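Local coordinates for protein thiosulfate sulfurtransferase TUM1 (PDB 3UTN) that transfers sulfur, accepting persulfide sulfur from NFS1 and passing it to UBA4 for the 2-thiolation of the wobble uridine in tRNAs, at residues 142-154 with 244-256. Sequence-based numbering, arbitrary orientation.
With DMS (dimethyl sulfoxide), chain B.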
loop_
_atom_site.group_PDB
_atom_site.type_symbol
_atom_site.label_atom_id
_atom_site.label_comp_id
_atom_site.label_asym_id
_atom_site.label_seq_id
_atom_site.Cartn_x
_atom_site.Cartn_y
_atom_site.Cartn_z
ATOM N N VAL A 142 3.876 5.258 12.356
ATOM C CA VAL A 142 3.622 5.452 10.964
ATOM C C VAL A 142 2.155 5.739 10.817
ATOM O O VAL A 142 1.294 5.019 11.327
ATOM C CB VAL A 142 3.988 4.228 10.112
ATOM C CG1 VAL A 142 3.802 4.551 8.635
ATOM C CG2 VAL A 142 5.422 3.800 10.375
ATOM N N TYR A 143 1.886 6.815 10.114
ATOM C CA TYR A 143 0.541 7.144 9.786
ATOM C C TYR A 143 0.433 7.176 8.308
ATOM O O TYR A 143 1.395 7.463 7.598
ATOM C CB TYR A 143 0.172 8.485 10.372
ATOM C CG TYR A 143 0.089 8.443 11.866
ATOM C CD1 TYR A 143 -1.096 8.100 12.502
ATOM C CD2 TYR A 143 1.202 8.730 12.645
ATOM C CE1 TYR A 143 -1.181 8.060 13.880
ATOM C CE2 TYR A 143 1.128 8.694 14.024
ATOM C CZ TYR A 143 -0.066 8.360 14.633
ATOM O OH TYR A 143 -0.133 8.316 16.002
ATOM N N LEU A 144 -0.751 6.840 7.848
ATOM C CA LEU A 144 -1.063 6.993 6.476
ATOM C C LEU A 144 -2.003 8.151 6.480
ATOM O O LEU A 144 -3.098 8.064 7.028
ATOM C CB LEU A 144 -1.759 5.754 5.956
ATOM C CG LEU A 144 -2.181 5.871 4.505
ATOM C CD1 LEU A 144 -0.944 6.119 3.665
ATOM C CD2 LEU A 144 -2.898 4.606 4.090
ATOM N N LEU A 145 -1.556 9.257 5.903
ATOM C CA LEU A 145 -2.423 10.394 5.803
ATOM C C LEU A 145 -3.572 9.970 4.937
ATOM O O LEU A 145 -3.383 9.407 3.859
ATOM C CB LEU A 145 -1.719 11.595 5.199
ATOM C CG LEU A 145 -2.631 12.819 5.097
ATOM C CD1 LEU A 145 -2.933 13.392 6.470
ATOM C CD2 LEU A 145 -1.969 13.849 4.219
ATOM N N ASN A 146 -4.769 10.233 5.424
ATOM C CA ASN A 146 -5.941 9.866 4.696
ATOM C C ASN A 146 -6.808 11.065 4.327
ATOM O O ASN A 146 -7.722 11.416 5.047
ATOM C CB ASN A 146 -6.752 8.844 5.472
ATOM C CG ASN A 146 -7.886 8.307 4.660
ATOM O OD1 ASN A 146 -7.768 8.166 3.441
ATOM N ND2 ASN A 146 -9.009 8.029 5.315
ATOM N N ASN A 147 -6.505 11.706 3.214
ATOM C CA ASN A 147 -5.308 11.454 2.444
ATOM C C ASN A 147 -4.840 12.810 1.986
ATOM O O ASN A 147 -5.437 13.826 2.343
ATOM C CB ASN A 147 -5.582 10.533 1.255
ATOM C CG ASN A 147 -6.677 11.053 0.343
ATOM O OD1 ASN A 147 -7.098 12.203 0.439
ATOM N ND2 ASN A 147 -7.140 10.202 -0.551
ATOM N N PHE A 148 -3.787 12.827 1.191
ATOM C CA PHE A 148 -3.237 14.069 0.733
ATOM C C PHE A 148 -4.208 14.828 -0.151
ATOM O O PHE A 148 -4.192 16.050 -0.158
ATOM C CB PHE A 148 -1.938 13.830 0.005
ATOM C CG PHE A 148 -1.136 15.065 -0.208
ATOM C CD1 PHE A 148 -0.976 15.995 0.817
ATOM C CD2 PHE A 148 -0.506 15.286 -1.421
ATOM C CE1 PHE A 148 -0.218 17.132 0.615
ATOM C CE2 PHE A 148 0.259 16.417 -1.622
ATOM C CZ PHE A 148 0.405 17.338 -0.603
ATOM N N ASN A 149 -5.047 14.104 -0.886
ATOM C CA ASN A 149 -6.085 14.732 -1.696
ATOM C C ASN A 149 -6.945 15.630 -0.839
ATOM O O ASN A 149 -7.146 16.798 -1.157
ATOM C CB ASN A 149 -6.974 13.690 -2.366
ATOM C CG ASN A 149 -6.292 13.002 -3.529
ATOM O OD1 ASN A 149 -5.218 13.410 -3.966
ATOM N ND2 ASN A 149 -6.923 11.962 -4.045
ATOM N N GLN A 150 -7.434 15.075 0.261
ATOM C CA GLN A 150 -8.324 15.807 1.141
ATOM C C GLN A 150 -7.542 16.870 1.854
ATOM O O GLN A 150 -8.007 17.987 2.023
ATOM C CB GLN A 150 -8.982 14.862 2.131
ATOM C CG GLN A 150 -10.038 14.005 1.472
ATOM C CD GLN A 150 -11.152 14.835 0.874
ATOM O OE1 GLN A 150 -12.225 14.939 1.453
ATOM N NE2 GLN A 150 -10.896 15.439 -0.288
ATOM N N TYR A 151 -6.328 16.502 2.242
ATOM C CA TYR A 151 -5.394 17.417 2.836
ATOM C C TYR A 151 -5.265 18.667 1.979
ATOM O O TYR A 151 -5.354 19.788 2.483
ATOM C CB TYR A 151 -4.048 16.720 2.956
ATOM C CG TYR A 151 -3.052 17.478 3.760
ATOM C CD1 TYR A 151 -2.886 17.215 5.112
ATOM C CD2 TYR A 151 -2.268 18.458 3.170
ATOM C CE1 TYR A 151 -1.957 17.911 5.859
ATOM C CE2 TYR A 151 -1.348 19.169 3.906
ATOM C CZ TYR A 151 -1.197 18.888 5.250
ATOM O OH TYR A 151 -0.281 19.581 5.979
ATOM N N ARG A 152 -5.052 18.466 0.682
ATOM C CA ARG A 152 -4.921 19.587 -0.232
ATOM C C ARG A 152 -6.262 20.255 -0.467
ATOM O O ARG A 152 -6.363 21.474 -0.401
ATOM C CB ARG A 152 -4.311 19.142 -1.551
ATOM C CG ARG A 152 -2.811 18.958 -1.481
ATOM C CD ARG A 152 -2.306 18.363 -2.777
ATOM N NE ARG A 152 -2.877 17.037 -3.009
ATOM C CZ ARG A 152 -2.456 16.198 -3.950
ATOM N NH1 ARG A 152 -1.449 16.540 -4.746
ATOM N NH2 ARG A 152 -3.039 15.020 -4.085
ATOM N N GLU A 153 -7.290 19.450 -0.710
ATOM C CA GLU A 153 -8.633 19.975 -0.963
ATOM C C GLU A 153 -9.042 20.939 0.133
ATOM O O GLU A 153 -9.572 22.008 -0.140
ATOM C CB GLU A 153 -9.661 18.848 -1.089
ATOM C CG GLU A 153 -11.099 19.347 -1.216
ATOM C CD GLU A 153 -11.930 18.537 -2.194
ATOM O OE1 GLU A 153 -11.887 17.284 -2.140
ATOM O OE2 GLU A 153 -12.641 19.164 -3.016
ATOM N N PHE A 154 -8.774 20.557 1.374
ATOM C CA PHE A 154 -9.176 21.367 2.504
ATOM C C PHE A 154 -8.051 22.259 2.996
ATOM O O PHE A 154 -8.095 22.774 4.110
ATOM C CB PHE A 154 -9.796 20.486 3.585
ATOM C CG PHE A 154 -11.103 19.898 3.165
ATOM C CD1 PHE A 154 -12.282 20.623 3.319
ATOM C CD2 PHE A 154 -11.155 18.655 2.549
ATOM C CE1 PHE A 154 -13.494 20.095 2.900
ATOM C CE2 PHE A 154 -12.365 18.123 2.127
ATOM C CZ PHE A 154 -13.536 18.844 2.305
ATOM N N ASP A 244 -12.976 6.218 -1.273
ATOM C CA ASP A 244 -13.972 7.146 -1.765
ATOM C C ASP A 244 -13.651 7.440 -3.232
ATOM O O ASP A 244 -12.501 7.728 -3.565
ATOM C CB ASP A 244 -14.000 8.427 -0.944
ATOM C CG ASP A 244 -14.890 9.482 -1.563
ATOM O OD1 ASP A 244 -16.085 9.535 -1.209
ATOM O OD2 ASP A 244 -14.398 10.230 -2.431
ATOM N N PRO A 245 -14.667 7.342 -4.113
ATOM C CA PRO A 245 -14.479 7.444 -5.562
ATOM C C PRO A 245 -13.763 8.713 -6.020
ATOM O O PRO A 245 -12.944 8.654 -6.939
ATOM C CB PRO A 245 -15.909 7.423 -6.102
ATOM C CG PRO A 245 -16.669 6.646 -5.085
ATOM C CD PRO A 245 -16.069 7.044 -3.768
ATOM N N GLU A 246 -14.059 9.846 -5.392
ATOM C CA GLU A 246 -13.467 11.101 -5.841
ATOM C C GLU A 246 -12.202 11.477 -5.065
ATOM O O GLU A 246 -11.198 11.847 -5.662
ATOM C CB GLU A 246 -14.495 12.247 -5.870
ATOM C CG GLU A 246 -15.036 12.712 -4.522
ATOM C CD GLU A 246 -16.239 11.919 -4.032
ATOM O OE1 GLU A 246 -16.806 11.115 -4.809
ATOM O OE2 GLU A 246 -16.620 12.107 -2.853
ATOM N N THR A 247 -12.250 11.343 -3.744
ATOM C CA THR A 247 -11.173 11.809 -2.876
ATOM C C THR A 247 -10.124 10.732 -2.651
ATOM O O THR A 247 -9.026 11.016 -2.186
ATOM C CB THR A 247 -11.715 12.255 -1.510
ATOM O OG1 THR A 247 -12.215 11.115 -0.799
ATOM C CG2 THR A 247 -12.840 13.278 -1.683
ATOM N N LYS A 248 -10.481 9.491 -2.965
ATOM C CA LYS A 248 -9.599 8.340 -2.772
ATOM C C LYS A 248 -9.218 8.147 -1.311
ATOM O O LYS A 248 -8.254 7.459 -1.000
ATOM C CB LYS A 248 -8.345 8.442 -3.653
ATOM C CG LYS A 248 -8.626 8.649 -5.131
ATOM C CD LYS A 248 -9.524 7.548 -5.665
ATOM C CE LYS A 248 -9.848 7.766 -7.132
ATOM N NZ LYS A 248 -10.911 6.811 -7.551
ATOM N N THR A 249 -9.972 8.763 -0.410
ATOM C CA THR A 249 -9.742 8.527 0.995
ATOM C C THR A 249 -10.254 7.150 1.313
ATOM O O THR A 249 -11.200 6.654 0.687
ATOM C CB THR A 249 -10.497 9.496 1.914
ATOM O OG1 THR A 249 -11.864 9.578 1.495
ATOM C CG2 THR A 249 -9.855 10.860 1.895
ATOM N N TYR A 250 -9.614 6.529 2.283
ATOM C CA TYR A 250 -10.226 5.417 2.942
ATOM C C TYR A 250 -11.396 5.986 3.686
ATOM O O TYR A 250 -11.271 7.034 4.316
ATOM C CB TYR A 250 -9.283 4.814 3.939
ATOM C CG TYR A 250 -8.220 4.006 3.296
ATOM C CD1 TYR A 250 -8.508 2.756 2.763
ATOM C CD2 TYR A 250 -6.920 4.484 3.221
ATOM C CE1 TYR A 250 -7.523 2.006 2.163
ATOM C CE2 TYR A 250 -5.924 3.735 2.638
ATOM C CZ TYR A 250 -6.235 2.504 2.109
ATOM O OH TYR A 250 -5.254 1.770 1.532
ATOM N N PRO A 251 -12.544 5.312 3.596
ATOM C CA PRO A 251 -13.664 5.683 4.435
ATOM C C PRO A 251 -13.228 5.612 5.880
ATOM O O PRO A 251 -12.250 4.934 6.202
ATOM C CB PRO A 251 -14.689 4.592 4.143
ATOM C CG PRO A 251 -14.374 4.163 2.759
ATOM C CD PRO A 251 -12.883 4.228 2.663
ATOM N N GLU A 252 -13.937 6.321 6.741
ATOM C CA GLU A 252 -13.621 6.307 8.154
ATOM C C GLU A 252 -13.749 4.901 8.697
ATOM O O GLU A 252 -14.573 4.122 8.225
ATOM C CB GLU A 252 -14.535 7.267 8.909
ATOM C CG GLU A 252 -14.255 8.721 8.571
ATOM C CD GLU A 252 -12.805 9.094 8.821
ATOM O OE1 GLU A 252 -12.069 9.324 7.838
ATOM O OE2 GLU A 252 -12.393 9.130 9.998
ATOM N N ALA A 253 -12.904 4.574 9.666
ATOM C CA ALA A 253 -13.021 3.325 10.391
ATOM C C ALA A 253 -14.446 3.206 10.909
ATOM O O ALA A 253 -15.109 4.215 11.165
ATOM C CB ALA A 253 -12.031 3.286 11.537
ATOM N N GLY A 254 -14.921 1.976 11.040
ATOM C CA GLY A 254 -16.260 1.739 11.543
ATOM C C GLY A 254 -17.251 1.675 10.410
ATOM O O GLY A 254 -16.963 1.095 9.360
ATOM N N GLU A 255 -18.415 2.278 10.617
ATOM C CA GLU A 255 -19.524 2.122 9.688
ATOM C C GLU A 255 -19.139 2.476 8.254
ATOM O O GLU A 255 -19.509 1.766 7.329
ATOM C CB GLU A 255 -20.760 2.909 10.147
ATOM C CG GLU A 255 -20.631 4.425 10.077
ATOM C CD GLU A 255 -21.875 5.156 10.564
ATOM O OE1 GLU A 255 -22.740 4.525 11.211
ATOM O OE2 GLU A 255 -21.980 6.374 10.304
ATOM N N ALA A 256 -18.387 3.562 8.076
ATOM C CA ALA A 256 -18.052 4.038 6.741
ATOM C C ALA A 256 -17.277 2.977 5.970
ATOM O O ALA A 256 -17.725 2.528 4.917
ATOM C CB ALA A 256 -17.278 5.343 6.805
HETATM S S DMS B . 1.073 3.559 14.095
HETATM O O DMS B . 2.529 3.478 13.868
HETATM C C1 DMS B . 0.711 2.770 15.570
HETATM C C2 DMS B . 0.700 5.145 14.572
HETATM O O HOH W 1 -9.088 8.861 7.853
HETATM O O HOH W 2 -10.398 11.408 5.808
HETATM O O HOH W 3 -13.378 11.720 1.619
#
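Asn146 reads both polar groups of Tyr250's backbone with one amide: OD1 accepts from Tyr250 N (2.7 Å), and ND2 gives a nearly straight bond to Tyr250 O (2.7 Å), which lies in the amide plane. Its CG stands anti to its own backbone N (chi1 -172°), sending the amide across to the loop. OD1 takes a second bond from Asn124, and ND2 spends its other proton on a water that bridges to Glu252 OE1. With an alanine here, Tyr250 N and O would probably lose their mates, Asn124 and the water one partner each, and the loop would be less firmly placed.

Three residues earlier in the same loop, Thr247 O is gripped twice. Asn147 ND2 gives it an almost perfectly straight bond of 2.6 Å, while Asn147 OD1 caps helix 148-153 by accepting from Gln150 N. Asn149 ND2 comes from above the carbonyl plane (3.0 Å) and gives its other N-H to Val122 O. Gln150's bent chain lays its amide against the Thr247 methyl; Leu144 CD2 and Tyr250 CE2 form the apolar pair.

The two rhodanese domains are thus joined here largely by neutral side-chain amides satisfying loop backbone, with no salt bridge between these segments.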